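Local coordinates for deoxyribodipyrimidine photo-lyase (Oryza sativa Japonica Group, PDB 3UMV), which uses light absorbed through its FAD cofactor to split cyclobutane pyrimidine dimers in ultraviolet-damaged DNA back into separate pyrimidines, at residues H22-G34 against V161-W175. Sequence-based numbering, arbitrary orientation.
Sequences HPSRVRVIHPGGG and VAVHQVDAHNVVPVW
Arg27 and Gln165 form the antiparallel hydrogen-bonded pair that joins strand 26-28 to strand 162-166, with axes 4.6 Å apart and N-to-C directions at 153°, while Val26-Val166 and Val28-His164 are the non-hydrogen-bonded pairs beside it. Past Val28 the register slips by one residue: the amides of Ile29 and His30 both bond to Val163 O, a classic beta bulge. The Arg27 and Gln165 side chains also pair. Gln165 reaches out fully extended and offers OE1, which takes Arg27 NH2 at 2.7 Å and NE at 3.0 Å; the oxygen lies in the guanidinium plane, although the amide itself is turned 54° from it. Arg27 CB, placed by the strand backbone, lies over one face of the Trp175 six-membered ring in a CH-pi contact; chi1 of 172° sends CG away from the backbone N, and a bend at chi3 turns the guanidinium to Gln165 OE1. Alanine in place of Arg27 would keep CB over the ring, but Gln165 OE1 would probably lose both these donors and the indole the chain lying against CZ3. Trp175 NE1 bonds in its ring plane to Ser24 O at 2.8 Å. Arg25 runs past Pro173, CG to CG 3.7 Å, and its NH2 reaches Val171 O at 2.7 Å, tilted from the carbonyl plane; a water links the same nitrogen to Asp167 O and Asn170 O. In the loop after strand 162-166, Val171 N hydrogen-bonds Glu325 of helix 310-333, probably part of the FAD site. On the face shared with Val26, Val28 CG2 lies over the His164 ring, 4.0 Å from its centroid. At the far end, His30 ND1 donates to Val161 O. Strand 26-28 thus adds an antiparallel edge to the otherwise parallel sheet of the photolyase alpha/beta domain.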
ATOM      1  N   HIS A  22      -9.340  -8.452 -18.092  1.00 22.70           N
ATOM      2  CA  HIS A  22      -8.907  -9.818 -18.358  1.00 21.73           C
ATOM      3  C   HIS A  22      -9.623 -10.714 -17.339  1.00 20.50           C
ATOM      4  O   HIS A  22      -9.655 -10.399 -16.155  1.00 20.34           O
ATOM      5  CB  HIS A  22      -7.379  -9.880 -18.191  1.00 22.11           C
ATOM      6  CG  HIS A  22      -6.755 -11.188 -18.577  1.00 26.96           C
ATOM      7  ND1 HIS A  22      -7.081 -12.381 -17.968  1.00 26.27           N
ATOM      8  CD2 HIS A  22      -5.787 -11.481 -19.480  1.00 28.83           C
ATOM      9  CE1 HIS A  22      -6.361 -13.355 -18.495  1.00 28.31           C
ATOM     10  NE2 HIS A  22      -5.566 -12.836 -19.414  1.00 31.78           N
ATOM     11  N   PRO A  23     -10.227 -11.823 -17.792  1.00 24.31           N
ATOM     12  CA  PRO A  23     -10.954 -12.695 -16.859  1.00 22.90           C
ATOM     13  C   PRO A  23     -10.117 -13.209 -15.681  1.00 22.72           C
ATOM     14  O   PRO A  23     -10.683 -13.466 -14.614  1.00 24.94           O
ATOM     15  CB  PRO A  23     -11.420 -13.867 -17.745  1.00 27.18           C
ATOM     16  CG  PRO A  23     -10.646 -13.742 -19.007  1.00 31.78           C
ATOM     17  CD  PRO A  23     -10.335 -12.290 -19.180  1.00 24.96           C
ATOM     18  N   SER A  24      -8.806 -13.357 -15.853  1.00 20.37           N
ATOM     19  CA  SER A  24      -7.977 -13.824 -14.745  1.00 20.20           C
ATOM     20  C   SER A  24      -7.916 -12.781 -13.632  1.00 19.53           C
ATOM     21  O   SER A  24      -7.635 -13.119 -12.485  1.00 19.22           O
ATOM     22  CB  SER A  24      -6.578 -14.234 -15.215  1.00 23.04           C
ATOM     23  OG  SER A  24      -6.646 -15.384 -16.049  1.00 29.97           O
ATOM     24  N   ARG A  25      -8.214 -11.522 -13.955  1.00 19.09           N
ATOM     25  CA  ARG A  25      -8.248 -10.468 -12.932  1.00 17.29           C
ATOM     26  C   ARG A  25      -9.539 -10.488 -12.107  1.00 17.76           C
ATOM     27  O   ARG A  25      -9.622  -9.815 -11.089  1.00 17.82           O
ATOM     28  CB  ARG A  25      -8.112  -9.066 -13.544  1.00 23.67           C
ATOM     29  CG  ARG A  25      -6.908  -8.828 -14.437  1.00 26.94           C
ATOM     30  CD  ARG A  25      -6.712  -7.332 -14.613  1.00 25.54           C
ATOM     31  NE  ARG A  25      -5.924  -6.982 -15.792  1.00 29.82           N
ATOM     32  CZ  ARG A  25      -4.613  -6.744 -15.763  1.00 26.86           C
ATOM     33  NH1 ARG A  25      -3.951  -6.414 -16.884  1.00 20.99           N
ATOM     34  NH2 ARG A  25      -3.970  -6.838 -14.610  1.00 19.09           N
ATOM     35  N   VAL A  26     -10.534 -11.254 -12.556  1.00 16.58           N
ATOM     36  CA  VAL A  26     -11.873 -11.251 -11.965  1.00 19.45           C
ATOM     37  C   VAL A  26     -12.197 -12.548 -11.228  1.00 19.87           C
ATOM     38  O   VAL A  26     -12.131 -13.630 -11.796  1.00 23.36           O
ATOM     39  CB  VAL A  26     -12.952 -10.998 -13.043  1.00 23.18           C
ATOM     40  CG1 VAL A  26     -14.349 -11.033 -12.432  1.00 24.14           C
ATOM     41  CG2 VAL A  26     -12.697  -9.663 -13.732  1.00 21.63           C
ATOM     42  N   ARG A  27     -12.519 -12.431  -9.949  1.00 19.59           N
ATOM     43  CA  ARG A  27     -12.891 -13.586  -9.152  1.00 21.56           C
ATOM     44  C   ARG A  27     -14.371 -13.449  -8.826  1.00 19.68           C
ATOM     45  O   ARG A  27     -14.775 -12.513  -8.143  1.00 24.29           O
ATOM     46  CB  ARG A  27     -12.032 -13.649  -7.881  1.00 22.93           C
ATOM     47  CG  ARG A  27     -12.469 -14.703  -6.880  1.00 28.11           C
ATOM     48  CD  ARG A  27     -11.458 -14.869  -5.745  1.00 32.54           C
ATOM     49  NE  ARG A  27     -11.634 -13.875  -4.689  1.00 32.07           N
ATOM     50  CZ  ARG A  27     -12.338 -14.084  -3.578  1.00 35.32           C
ATOM     51  NH1 ARG A  27     -12.934 -15.252  -3.380  1.00 35.83           N
ATOM     52  NH2 ARG A  27     -12.448 -13.127  -2.661  1.00 37.80           N
ATOM     53  N   VAL A  28     -15.176 -14.363  -9.350  1.00 20.50           N
ATOM     54  CA  VAL A  28     -16.604 -14.364  -9.073  1.00 20.93           C
ATOM     55  C   VAL A  28     -16.836 -15.066  -7.737  1.00 20.40           C
ATOM     56  O   VAL A  28     -16.702 -16.278  -7.634  1.00 28.06           O
ATOM     57  CB  VAL A  28     -17.394 -15.053 -10.192  1.00 21.38           C
ATOM     58  CG1 VAL A  28     -18.861 -15.139  -9.820  1.00 22.17           C
ATOM     59  CG2 VAL A  28     -17.204 -14.301 -11.511  1.00 21.72           C
ATOM     60  N   ILE A  29     -17.152 -14.281  -6.712  1.00 23.30           N
ATOM     61  CA  ILE A  29     -17.331 -14.802  -5.357  1.00 24.50           C
ATOM     62  C   ILE A  29     -18.699 -15.443  -5.226  1.00 25.97           C
ATOM     63  O   ILE A  29     -18.861 -16.477  -4.591  1.00 30.97           O
ATOM     64  CB  ILE A  29     -17.210 -13.678  -4.307  1.00 25.73           C
ATOM     65  CG1 ILE A  29     -15.793 -13.108  -4.314  1.00 23.26           C
ATOM     66  CG2 ILE A  29     -17.561 -14.200  -2.917  1.00 29.22           C
ATOM     67  CD1 ILE A  29     -15.557 -12.032  -3.279  1.00 25.54           C
ATOM     68  N   HIS A  30     -19.691 -14.797  -5.818  1.00 23.66           N
ATOM     69  CA  HIS A  30     -21.032 -15.346  -5.867  1.00 25.73           C
ATOM     70  C   HIS A  30     -21.692 -14.969  -7.185  1.00 29.66           C
ATOM     71  O   HIS A  30     -21.760 -13.795  -7.541  1.00 30.68           O
ATOM     72  CB  HIS A  30     -21.859 -14.850  -4.684  1.00 23.25           C
ATOM     73  CG  HIS A  30     -23.196 -15.509  -4.578  1.00 27.90           C
ATOM     74  ND1 HIS A  30     -24.378 -14.827  -4.750  1.00 29.26           N
ATOM     75  CD2 HIS A  30     -23.535 -16.798  -4.340  1.00 31.26           C
ATOM     76  CE1 HIS A  30     -25.392 -15.664  -4.605  1.00 35.22           C
ATOM     77  NE2 HIS A  30     -24.906 -16.868  -4.361  1.00 35.67           N
ATOM     78  N   PRO A  31     -22.168 -15.977  -7.930  1.00 33.21           N
ATOM     79  CA  PRO A  31     -22.738 -15.750  -9.263  1.00 32.44           C
ATOM     80  C   PRO A  31     -23.983 -14.861  -9.264  1.00 30.98           C
ATOM     81  O   PRO A  31     -24.210 -14.145 -10.239  1.00 32.74           O
ATOM     82  CB  PRO A  31     -23.088 -17.162  -9.736  1.00 34.06           C
ATOM     83  CG  PRO A  31     -22.154 -18.054  -8.986  1.00 35.51           C
ATOM     84  CD  PRO A  31     -21.998 -17.410  -7.636  1.00 36.02           C
ATOM     85  N   GLY A  32     -24.778 -14.913  -8.199  1.00 31.50           N
ATOM     86  CA  GLY A  32     -26.009 -14.148  -8.145  1.00 36.61           C
ATOM     87  C   GLY A  32     -27.037 -14.723  -9.102  1.00 44.90           C
ATOM     88  O   GLY A  32     -26.912 -15.864  -9.542  1.00 45.60           O
ATOM     89  N   GLY A  33     -28.052 -13.930  -9.428  1.00 53.73           N
ATOM     90  CA  GLY A  33     -29.106 -14.359 -10.331  1.00 65.76           C
ATOM     91  C   GLY A  33     -30.175 -13.295 -10.481  1.00 76.63           C
ATOM     92  O   GLY A  33     -30.004 -12.332 -11.229  1.00 77.02           O
ATOM     93  N   GLY A  34     -31.280 -13.467  -9.763  1.00 86.98           N
ATOM     94  CA  GLY A  34     -32.374 -12.510  -9.790  1.00 94.85           C
ATOM     95  C   GLY A  34     -32.747 -12.069 -11.192  1.00 99.50           C
ATOM     96  O   GLY A  34     -33.164 -12.880 -12.019  1.00102.02           O
ATOM     97  N   VAL A 161     -28.020 -11.194  -5.647  1.00 27.02           N
ATOM     98  CA  VAL A 161     -26.981 -10.217  -5.974  1.00 24.82           C
ATOM     99  C   VAL A 161     -25.657 -10.904  -6.229  1.00 25.58           C
ATOM    100  O   VAL A 161     -25.189 -11.705  -5.416  1.00 26.04           O
ATOM    101  CB  VAL A 161     -26.750  -9.185  -4.864  1.00 24.19           C
ATOM    102  CG1 VAL A 161     -25.519  -8.319  -5.223  1.00 25.18           C
ATOM    103  CG2 VAL A 161     -27.988  -8.328  -4.650  1.00 29.15           C
ATOM    104  N   ALA A 162     -25.047 -10.568  -7.357  1.00 23.64           N
ATOM    105  CA  ALA A 162     -23.760 -11.130  -7.716  1.00 22.92           C
ATOM    106  C   ALA A 162     -22.657 -10.337  -7.019  1.00 22.41           C
ATOM    107  O   ALA A 162     -22.771  -9.126  -6.835  1.00 21.53           O
ATOM    108  CB  ALA A 162     -23.573 -11.085  -9.223  1.00 25.57           C
ATOM    109  N   VAL A 163     -21.601 -11.026  -6.609  1.00 18.68           N
ATOM    110  CA  VAL A 163     -20.446 -10.333  -6.035  1.00 21.37           C
ATOM    111  C   VAL A 163     -19.178 -10.755  -6.770  1.00 20.22           C
ATOM    112  O   VAL A 163     -18.853 -11.949  -6.831  1.00 21.37           O
ATOM    113  CB  VAL A 163     -20.280 -10.603  -4.520  1.00 20.15           C
ATOM    114  CG1 VAL A 163     -19.139  -9.750  -3.976  1.00 22.48           C
ATOM    115  CG2 VAL A 163     -21.575 -10.326  -3.762  1.00 18.48           C
ATOM    116  N   HIS A 164     -18.460  -9.779  -7.333  1.00 19.53           N
ATOM    117  CA  HIS A 164     -17.211 -10.053  -8.037  1.00 17.01           C
ATOM    118  C   HIS A 164     -16.103  -9.286  -7.341  1.00 16.40           C
ATOM    119  O   HIS A 164     -16.331  -8.174  -6.857  1.00 15.71           O
ATOM    120  CB  HIS A 164     -17.249  -9.560  -9.486  1.00 16.63           C
ATOM    121  CG  HIS A 164     -18.255 -10.257 -10.353  1.00 19.51           C
ATOM    122  ND1 HIS A 164     -18.339 -10.029 -11.709  1.00 20.14           N
ATOM    123  CD2 HIS A 164     -19.215 -11.170 -10.066  1.00 19.83           C
ATOM    124  CE1 HIS A 164     -19.308 -10.767 -12.224  1.00 19.51           C
ATOM    125  NE2 HIS A 164     -19.864 -11.461 -11.246  1.00 19.19           N
ATOM    126  N   GLN A 165     -14.917  -9.877  -7.288  1.00 15.67           N
ATOM    127  CA  GLN A 165     -13.728  -9.153  -6.827  1.00 16.49           C
ATOM    128  C   GLN A 165     -12.705  -9.060  -7.949  1.00 18.61           C
ATOM    129  O   GLN A 165     -12.437 -10.030  -8.652  1.00 19.50           O
ATOM    130  CB  GLN A 165     -13.092  -9.861  -5.640  1.00 17.02           C
ATOM    131  CG  GLN A 165     -11.818  -9.183  -5.141  1.00 16.06           C
ATOM    132  CD  GLN A 165     -11.300  -9.840  -3.893  1.00 19.16           C
ATOM    133  OE1 GLN A 165     -11.153 -11.058  -3.838  1.00 21.71           O
ATOM    134  NE2 GLN A 165     -11.030  -9.041  -2.881  1.00 17.78           N
ATOM    135  N   VAL A 166     -12.120  -7.884  -8.112  1.00 19.25           N
ATOM    136  CA  VAL A 166     -11.172  -7.662  -9.184  1.00 13.67           C
ATOM    137  C   VAL A 166      -9.857  -7.222  -8.557  1.00 13.84           C
ATOM    138  O   VAL A 166      -9.853  -6.346  -7.699  1.00 16.57           O
ATOM    139  CB  VAL A 166     -11.689  -6.565 -10.151  1.00 13.17           C
ATOM    140  CG1 VAL A 166     -10.636  -6.263 -11.228  1.00 14.44           C
ATOM    141  CG2 VAL A 166     -12.997  -7.004 -10.798  1.00 16.16           C
ATOM    142  N   ASP A 167      -8.750  -7.854  -8.941  1.00 11.24           N
ATOM    143  CA  ASP A 167      -7.454  -7.323  -8.545  1.00 11.38           C
ATOM    144  C   ASP A 167      -7.126  -6.136  -9.431  1.00 13.56           C
ATOM    145  O   ASP A 167      -6.761  -6.292 -10.609  1.00 16.94           O
ATOM    146  CB  ASP A 167      -6.362  -8.386  -8.631  1.00 11.40           C
ATOM    147  CG  ASP A 167      -5.038  -7.913  -8.034  1.00 16.64           C
ATOM    148  OD1 ASP A 167      -4.842  -6.696  -7.869  1.00 16.20           O
ATOM    149  OD2 ASP A 167      -4.184  -8.775  -7.752  1.00 13.26           O
ATOM    150  N   ALA A 168      -7.285  -4.945  -8.860  1.00 13.95           N
ATOM    151  CA  ALA A 168      -7.011  -3.697  -9.558  1.00 11.66           C
ATOM    152  C   ALA A 168      -5.658  -3.123  -9.163  1.00 16.18           C
ATOM    153  O   ALA A 168      -5.238  -2.103  -9.705  1.00 16.10           O
ATOM    154  CB  ALA A 168      -8.114  -2.667  -9.266  1.00 14.10           C
ATOM    155  N   HIS A 169      -4.983  -3.758  -8.214  1.00 13.44           N
ATOM    156  CA  HIS A 169      -3.752  -3.187  -7.656  1.00 13.95           C
ATOM    157  C   HIS A 169      -2.483  -3.786  -8.266  1.00 12.42           C
ATOM    158  O   HIS A 169      -1.461  -3.113  -8.393  1.00 17.24           O
ATOM    159  CB  HIS A 169      -3.718  -3.394  -6.142  1.00 15.75           C
ATOM    160  CG  HIS A 169      -3.017  -2.299  -5.401  1.00 13.67           C
ATOM    161  ND1 HIS A 169      -3.603  -1.074  -5.149  1.00 13.75           N
ATOM    162  CD2 HIS A 169      -1.789  -2.253  -4.837  1.00 12.67           C
ATOM    163  CE1 HIS A 169      -2.760  -0.317  -4.466  1.00 14.44           C
ATOM    164  NE2 HIS A 169      -1.653  -1.012  -4.262  1.00 19.02           N
ATOM    165  N   ASN A 170      -2.538  -5.056  -8.636  1.00 14.25           N
ATOM    166  CA  ASN A 170      -1.358  -5.736  -9.129  1.00 12.87           C
ATOM    167  C   ASN A 170      -1.403  -5.843 -10.657  1.00 14.04           C
ATOM    168  O   ASN A 170      -2.481  -5.955 -11.231  1.00 18.27           O
ATOM    169  CB  ASN A 170      -1.269  -7.134  -8.524  1.00 12.67           C
ATOM    170  CG  ASN A 170      -1.034  -7.105  -7.025  1.00 14.67           C
ATOM    171  OD1 ASN A 170      -0.058  -6.517  -6.558  1.00 17.15           O
ATOM    172  ND2 ASN A 170      -1.953  -7.699  -6.257  1.00 16.40           N
ATOM    173  N   VAL A 171      -0.236  -5.810 -11.301  1.00 15.03           N
ATOM    174  CA  VAL A 171      -0.154  -6.018 -12.745  1.00 15.14           C
ATOM    175  C   VAL A 171      -0.603  -7.427 -13.074  1.00 15.60           C
ATOM    176  O   VAL A 171      -1.430  -7.634 -13.964  1.00 14.73           O
ATOM    177  CB  VAL A 171       1.286  -5.808 -13.299  1.00 12.07           C
ATOM    178  CG1 VAL A 171       1.306  -6.019 -14.803  1.00 16.11           C
ATOM    179  CG2 VAL A 171       1.783  -4.406 -12.956  1.00 18.76           C
ATOM    180  N   VAL A 172      -0.035  -8.401 -12.370  1.00 17.92           N
ATOM    181  CA  VAL A 172      -0.447  -9.782 -12.545  1.00 17.56           C
ATOM    182  C   VAL A 172      -1.355 -10.124 -11.367  1.00 14.07           C
ATOM    183  O   VAL A 172      -0.964  -9.956 -10.210  1.00 12.47           O
ATOM    184  CB  VAL A 172       0.772 -10.738 -12.571  1.00 17.56           C
ATOM    185  CG1 VAL A 172       0.324 -12.177 -12.819  1.00 14.98           C
ATOM    186  CG2 VAL A 172       1.785 -10.317 -13.652  1.00 16.17           C
ATOM    187  N   PRO A 173      -2.579 -10.589 -11.643  1.00 16.20           N
ATOM    188  CA  PRO A 173      -3.514 -10.890 -10.550  1.00 13.33           C
ATOM    189  C   PRO A 173      -2.886 -11.777  -9.491  1.00 15.04           C
ATOM    190  O   PRO A 173      -2.186 -12.738  -9.833  1.00 16.19           O
ATOM    191  CB  PRO A 173      -4.646 -11.624 -11.268  1.00 18.31           C
ATOM    192  CG  PRO A 173      -4.615 -11.072 -12.656  1.00 18.51           C
ATOM    193  CD  PRO A 173      -3.184 -10.783 -12.974  1.00 18.92           C
ATOM    194  N   VAL A 174      -3.115 -11.447  -8.219  1.00 16.27           N
ATOM    195  CA  VAL A 174      -2.464 -12.148  -7.113  1.00 14.00           C
ATOM    196  C   VAL A 174      -2.692 -13.675  -7.127  1.00 17.96           C
ATOM    197  O   VAL A 174      -1.775 -14.447  -6.821  1.00 19.46           O
ATOM    198  CB  VAL A 174      -2.898 -11.563  -5.751  1.00 13.88           C
ATOM    199  CG1 VAL A 174      -4.418 -11.770  -5.530  1.00 19.95           C
ATOM    200  CG2 VAL A 174      -2.091 -12.205  -4.628  1.00 15.52           C
ATOM    201  N   TRP A 175      -3.898 -14.114  -7.484  1.00 19.70           N
ATOM    202  CA  TRP A 175      -4.209 -15.550  -7.469  1.00 21.70           C
ATOM    203  C   TRP A 175      -3.675 -16.263  -8.715  1.00 21.55           C
ATOM    204  O   TRP A 175      -3.618 -17.493  -8.770  1.00 22.67           O
ATOM    205  CB  TRP A 175      -5.726 -15.774  -7.310  1.00 21.08           C
ATOM    206  CG  TRP A 175      -6.517 -14.744  -8.024  1.00 19.91           C
ATOM    207  CD1 TRP A 175      -6.650 -14.603  -9.381  1.00 26.93           C
ATOM    208  CD2 TRP A 175      -7.269 -13.678  -7.435  1.00 18.69           C
ATOM    209  NE1 TRP A 175      -7.445 -13.521  -9.670  1.00 24.40           N
ATOM    210  CE2 TRP A 175      -7.835 -12.932  -8.495  1.00 19.42           C
ATOM    211  CE3 TRP A 175      -7.527 -13.287  -6.120  1.00 18.38           C
ATOM    212  CZ2 TRP A 175      -8.629 -11.818  -8.276  1.00 19.44           C
ATOM    213  CZ3 TRP A 175      -8.326 -12.188  -5.904  1.00 20.38           C
ATOM    214  CH2 TRP A 175      -8.875 -11.467  -6.974  1.00 18.67           C
TER
HETATM  215  O   HOH W   1      -4.740  -7.379 -11.957  1.00 24.10           O
HETATM  216  O   HOH W   2     -22.029 -13.305 -11.839  1.00 26.79           O